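Local coordinates for HIAXHD3 (Humicola insolens, PDB 3ZXK), which is a family 43 arabinofuranosidase that removes arabinofuranosyl side chains, probably from xylans, and whose active site has served as a template for engineering endo-xylanase activity, at residues G378-G383 with D464-F469; R475-Y480 with F496-S501. One frame throughout, in Å; residues are numbered along the deposited sequence.

Contact 1: G378-G383 with D464-F469; sequences GPKASG and DITPAF
The carboxylate of D464 is covered on one face by the methylenes of K380, where CE of K380 lies 3.8 Å from CG of D464, while the aliphatic part of R475 packs on the other face. At the edge of this flat group OG1 of T466 takes the syn lone pair of OD1 of D464 at 2.6 Å; the backbone N of T466 reaches the same OD1 of D464 (3.0 Å) from above the carboxylate plane, on the R475 side, closing an Asx turn. The turn ends strand 457-464 in the concanavalin A-like β-sandwich domain, where K380 and D464 form an antiparallel non-hydrogen-bonded pair. Both side chains point the same way; a chi1 of -178° swings the D464 carboxylate beside its own carbonyl carbon, within reach of T466 two residues on, and K380 runs extended alongside. NZ of K380 stays 4.4 Å from OD2 of D464, beyond a salt bridge, so any attraction is probably modest. With an alanine here in place of the aspartate, the N and hydroxyl of T466 would probably be left without their shared acceptor, and the turn could shift. Beyond the turn the loop runs on to F469, which touches the bound arabinofuranose. P379 follows a cis peptide; its carbonyl O accepts from N of I465 at 2.8 Å, and CD1 of I465 rests 3.5 Å from CA of G378.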
loop_
_atom_site.group_PDB
_atom_site.type_symbol
_atom_site.label_atom_id
_atom_site.label_comp_id
_atom_site.label_asym_id
_atom_site.label_seq_id
_atom_site.Cartn_x
_atom_site.Cartn_y
_atom_site.Cartn_z
ATOM N N GLY A 378 -1.007 3.987 12.454
ATOM C CA GLY A 378 -2.091 4.412 13.311
ATOM C C GLY A 378 -1.981 3.894 14.724
ATOM O O GLY A 378 -1.172 3.022 15.016
ATOM N N PRO A 379 -2.852 4.395 15.600
ATOM C CA PRO A 379 -3.942 5.319 15.226
ATOM C C PRO A 379 -3.550 6.797 15.074
ATOM O O PRO A 379 -4.311 7.543 14.451
ATOM C CB PRO A 379 -4.943 5.151 16.382
ATOM C CG PRO A 379 -4.075 4.773 17.554
ATOM C CD PRO A 379 -2.991 3.889 16.985
ATOM N N LYS A 380 -2.407 7.204 15.645
ATOM C CA LYS A 380 -1.938 8.599 15.564
ATOM C C LYS A 380 -0.434 8.636 15.425
ATOM O O LYS A 380 0.266 7.923 16.130
ATOM C CB LYS A 380 -2.333 9.411 16.809
ATOM C CG LYS A 380 -3.784 9.292 17.213
ATOM C CD LYS A 380 -4.081 10.238 18.376
ATOM C CE LYS A 380 -5.533 10.142 18.820
ATOM N NZ LYS A 380 -5.825 11.016 20.006
ATOM N N ALA A 381 0.056 9.485 14.531
ATOM C CA ALA A 381 1.497 9.606 14.304
ATOM C C ALA A 381 1.876 10.992 13.857
ATOM O O ALA A 381 1.083 11.691 13.201
ATOM C CB ALA A 381 1.989 8.594 13.268
ATOM N N SER A 382 3.107 11.354 14.193
ATOM C CA SER A 382 3.666 12.620 13.787
ATOM C C SER A 382 4.709 12.331 12.724
ATOM O O SER A 382 5.515 11.435 12.908
ATOM C CB SER A 382 4.329 13.280 14.997
ATOM O OG SER A 382 4.777 14.558 14.657
ATOM N N GLY A 383 4.660 13.034 11.585
ATOM C CA GLY A 383 5.711 12.878 10.568
ATOM C C GLY A 383 6.494 14.175 10.473
ATOM O O GLY A 383 5.914 15.256 10.295
ATOM N N ASP A 464 -4.176 12.343 12.938
ATOM C CA ASP A 464 -5.000 11.385 13.657
ATOM C C ASP A 464 -5.747 10.555 12.626
ATOM O O ASP A 464 -6.572 11.101 11.858
ATOM C CB ASP A 464 -5.990 12.137 14.565
ATOM C CG ASP A 464 -6.868 11.194 15.397
ATOM O OD1 ASP A 464 -6.634 9.981 15.338
ATOM O OD2 ASP A 464 -7.787 11.658 16.100
ATOM N N ILE A 465 -5.435 9.264 12.555
ATOM C CA ILE A 465 -6.128 8.354 11.641
ATOM C C ILE A 465 -6.991 7.351 12.398
ATOM O O ILE A 465 -7.333 6.287 11.864
ATOM C CB ILE A 465 -5.201 7.661 10.594
ATOM C CG1 ILE A 465 -4.019 6.909 11.242
ATOM C CG2 ILE A 465 -4.705 8.715 9.606
ATOM C CD1 ILE A 465 -3.330 5.894 10.335
ATOM N N THR A 466 -7.353 7.675 13.634
ATOM C CA THR A 466 -8.265 6.792 14.379
ATOM C C THR A 466 -9.503 6.510 13.508
ATOM O O THR A 466 -10.088 7.450 12.984
ATOM C CB THR A 466 -8.714 7.458 15.698
ATOM O OG1 THR A 466 -7.556 7.791 16.478
ATOM C CG2 THR A 466 -9.613 6.517 16.513
ATOM N N PRO A 467 -9.868 5.231 13.288
ATOM C CA PRO A 467 -10.945 4.923 12.345
ATOM C C PRO A 467 -12.235 5.697 12.640
ATOM O O PRO A 467 -12.642 5.871 13.797
ATOM C CB PRO A 467 -11.117 3.408 12.487
ATOM C CG PRO A 467 -9.744 2.951 12.826
ATOM C CD PRO A 467 -9.204 3.999 13.753
ATOM N N ALA A 468 -12.852 6.166 11.567
ATOM C CA ALA A 468 -14.104 6.937 11.692
ATOM C C ALA A 468 -15.059 6.544 10.579
ATOM O O ALA A 468 -16.010 7.255 10.302
ATOM C CB ALA A 468 -13.830 8.440 11.690
ATOM N N PHE A 469 -14.823 5.376 9.977
ATOM C CA PHE A 469 -15.606 4.957 8.823
ATOM C C PHE A 469 -17.037 4.669 9.261
ATOM O O PHE A 469 -17.275 3.992 10.259
ATOM C CB PHE A 469 -14.974 3.693 8.230
ATOM C CG PHE A 469 -15.410 3.376 6.829
ATOM C CD1 PHE A 469 -15.277 4.315 5.793
ATOM C CD2 PHE A 469 -15.878 2.112 6.530
ATOM C CE1 PHE A 469 -15.640 3.989 4.486
ATOM C CE2 PHE A 469 -16.240 1.777 5.236
ATOM C CZ PHE A 469 -16.118 2.712 4.211
#

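Contact 2: R475-Y480 with F496-S501; sequences RTTTFY and FAMTNS
M498 lays its thioether across the T477 side chain at about a right angle, SD lying 3.2 Å from OG1 of T477. That hydroxyl is buried and has no hydrogen-bonding partner in the model, so the sulfur is its close polarisable neighbour rather than a conventional mate. SD makes the closest approach, and the methyl CE of M498, bent at chi3 (67°), stands off at 4.0 Å from OG1 of T477. Higher up the chain, CB and CG of M498 lie against the carbonyl O of R475, which also accepts from N of M498 at 2.8 Å. The main chains are zipped further by T477 and F496, a hydrogen-bonded antiparallel pair whose two bonds run from N of T477 to O of F496 (2.9 Å) and from N of F496 to O of T477 (2.8 Å), the second almost straight at 178°. On the face that carries T477 and F496, the F479 ring takes CB of F496 at its edge, near the ring plane, 4.1 Å from CE1. L402 of strand 396-403 packs against T477, F479, F496 and M498 together. Where strand 476-482 begins and 490-497 ends, one water bridges the two chain segments, accepting from N of R475 and donating to O of M498 and OD1 of N500; just beyond, an ST turn brings N of S501 to OG1 of T499. This is the open end of a β-hairpin, strands 476-482 and 490-497, at the margin of one sheet of a β-sandwich, with the side chains beneath it filling the core between the sheets.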
loop_
_atom_site.group_PDB
_atom_site.type_symbol
_atom_site.label_atom_id
_atom_site.label_comp_id
_atom_site.label_asym_id
_atom_site.label_seq_id
_atom_site.Cartn_x
_atom_site.Cartn_y
_atom_site.Cartn_z
ATOM N N ARG A 475 -11.730 13.162 11.514
ATOM C CA ARG A 475 -10.535 13.381 12.304
ATOM C C ARG A 475 -9.794 14.619 11.812
ATOM O O ARG A 475 -10.032 15.128 10.707
ATOM C CB ARG A 475 -9.600 12.181 12.167
ATOM C CG ARG A 475 -10.192 10.837 12.545
ATOM C CD ARG A 475 -10.704 10.831 13.980
ATOM N NE ARG A 475 -11.395 9.579 14.288
ATOM C CZ ARG A 475 -12.305 9.432 15.246
ATOM N NH1 ARG A 475 -12.658 10.463 16.015
ATOM N NH2 ARG A 475 -12.886 8.257 15.417
ATOM N N THR A 476 -8.882 15.112 12.638
ATOM C CA THR A 476 -8.130 16.289 12.229
ATOM C C THR A 476 -6.620 16.085 12.359
ATOM O O THR A 476 -6.121 15.251 13.149
ATOM C CB THR A 476 -8.529 17.540 13.038
ATOM O OG1 THR A 476 -8.242 17.302 14.418
ATOM C CG2 THR A 476 -10.013 17.872 12.869
ATOM N N THR A 477 -5.912 16.862 11.546
ATOM C CA THR A 477 -4.459 16.940 11.530
ATOM C C THR A 477 -4.034 18.375 11.789
ATOM O O THR A 477 -4.679 19.332 11.321
ATOM C CB THR A 477 -3.917 16.492 10.156
ATOM O OG1 THR A 477 -4.096 15.079 10.026
ATOM C CG2 THR A 477 -2.417 16.823 9.998
ATOM N N THR A 478 -2.946 18.517 12.544
ATOM C CA THR A 478 -2.338 19.837 12.801
ATOM C C THR A 478 -0.906 19.912 12.256
ATOM O O THR A 478 -0.255 18.886 12.061
ATOM C CB THR A 478 -2.385 20.216 14.287
ATOM O OG1 THR A 478 -1.836 19.167 15.091
ATOM C CG2 THR A 478 -3.861 20.481 14.707
ATOM N N PHE A 479 -0.449 21.132 11.969
ATOM C CA PHE A 479 0.825 21.368 11.311
ATOM C C PHE A 479 1.708 22.300 12.153
ATOM O O PHE A 479 1.204 23.247 12.779
ATOM C CB PHE A 479 0.593 21.993 9.928
ATOM C CG PHE A 479 -0.156 21.093 8.958
ATOM C CD1 PHE A 479 -1.554 21.066 8.912
ATOM C CD2 PHE A 479 0.546 20.275 8.080
ATOM C CE1 PHE A 479 -2.235 20.223 8.036
ATOM C CE2 PHE A 479 -0.126 19.446 7.188
ATOM C CZ PHE A 479 -1.517 19.401 7.175
ATOM N N TYR A 480 3.014 22.034 12.152
ATOM C CA TYR A 480 3.978 22.792 12.955
ATOM C C TYR A 480 5.270 22.993 12.177
ATOM O O TYR A 480 5.569 22.223 11.267
ATOM C CB TYR A 480 4.326 22.016 14.239
ATOM C CG TYR A 480 3.125 21.567 15.031
ATOM C CD1 TYR A 480 2.380 20.464 14.603
ATOM C CD2 TYR A 480 2.716 22.245 16.196
ATOM C CE1 TYR A 480 1.281 20.041 15.283
ATOM C CE2 TYR A 480 1.593 21.822 16.901
ATOM C CZ TYR A 480 0.873 20.720 16.409
ATOM O OH TYR A 480 -0.254 20.233 17.017
ATOM N N PHE A 496 -6.946 20.626 10.395
ATOM C CA PHE A 496 -7.483 20.255 9.092
ATOM C C PHE A 496 -8.333 18.998 9.214
ATOM O O PHE A 496 -7.845 17.969 9.687
ATOM C CB PHE A 496 -6.333 20.057 8.101
ATOM C CG PHE A 496 -6.736 19.391 6.811
ATOM C CD1 PHE A 496 -7.396 20.108 5.806
ATOM C CD2 PHE A 496 -6.449 18.047 6.596
ATOM C CE1 PHE A 496 -7.741 19.486 4.609
ATOM C CE2 PHE A 496 -6.820 17.422 5.416
ATOM C CZ PHE A 496 -7.459 18.141 4.426
ATOM N N ALA A 497 -9.595 19.102 8.788
ATOM C CA ALA A 497 -10.534 17.999 8.838
ATOM C C ALA A 497 -10.301 17.050 7.650
ATOM O O ALA A 497 -10.263 17.469 6.482
ATOM C CB ALA A 497 -11.964 18.514 8.820
ATOM N N MET A 498 -10.198 15.769 7.962
ATOM C CA MET A 498 -9.824 14.744 6.977
ATOM C C MET A 498 -11.029 13.993 6.460
ATOM O O MET A 498 -11.967 13.699 7.222
ATOM C CB MET A 498 -8.847 13.772 7.605
ATOM C CG MET A 498 -7.622 14.469 8.166
ATOM S SD MET A 498 -6.885 13.555 9.531
ATOM C CE MET A 498 -6.334 12.129 8.603
ATOM N N THR A 499 -11.029 13.654 5.165
ATOM C CA THR A 499 -12.164 12.888 4.622
ATOM C C THR A 499 -12.214 11.420 5.095
ATOM O O THR A 499 -11.168 10.785 5.261
ATOM C CB THR A 499 -12.221 12.947 3.083
ATOM O OG1 THR A 499 -13.438 12.325 2.650
ATOM C CG2 THR A 499 -11.003 12.267 2.466
ATOM N N ASN A 500 -13.433 10.895 5.304
ATOM C CA ASN A 500 -13.648 9.451 5.565
ATOM C C ASN A 500 -14.093 8.671 4.330
ATOM O O ASN A 500 -14.362 7.471 4.433
ATOM C CB ASN A 500 -14.685 9.224 6.671
ATOM C CG ASN A 500 -14.199 9.697 8.014
ATOM O OD1 ASN A 500 -13.040 9.455 8.394
ATOM N ND2 ASN A 500 -15.072 10.414 8.736
ATOM N N SER A 501 -14.152 9.333 3.172
ATOM C CA SER A 501 -14.578 8.686 1.948
ATOM C C SER A 501 -13.607 7.572 1.555
ATOM O O SER A 501 -12.382 7.701 1.726
ATOM C CB SER A 501 -14.618 9.700 0.819
ATOM O OG SER A 501 -14.976 9.072 -0.407
HETATM O O HOH W 1 -11.652 11.704 9.132
#

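Strand 380-388 opens contact 1, and the chain then passes through some 80 residues, mostly strand, before 464-469 comes back to close it. Contact 2 opens a few residues later and closes a hairpin of only 15 intervening residues, so the two follow in series, neither nested nor crossed. Both belong to one antiparallel sheet, in which 380-388, 457-464, 476-482 and 490-497 lie side by side. Their centres are 9 Å apart, and R475 links them: its NE probably bonds O of T466 (2.8 Å) and its NH2 probably bonds O of P467 (2.9 Å). The hairpin is thereby tied to the loop that carries F469 to the sugar.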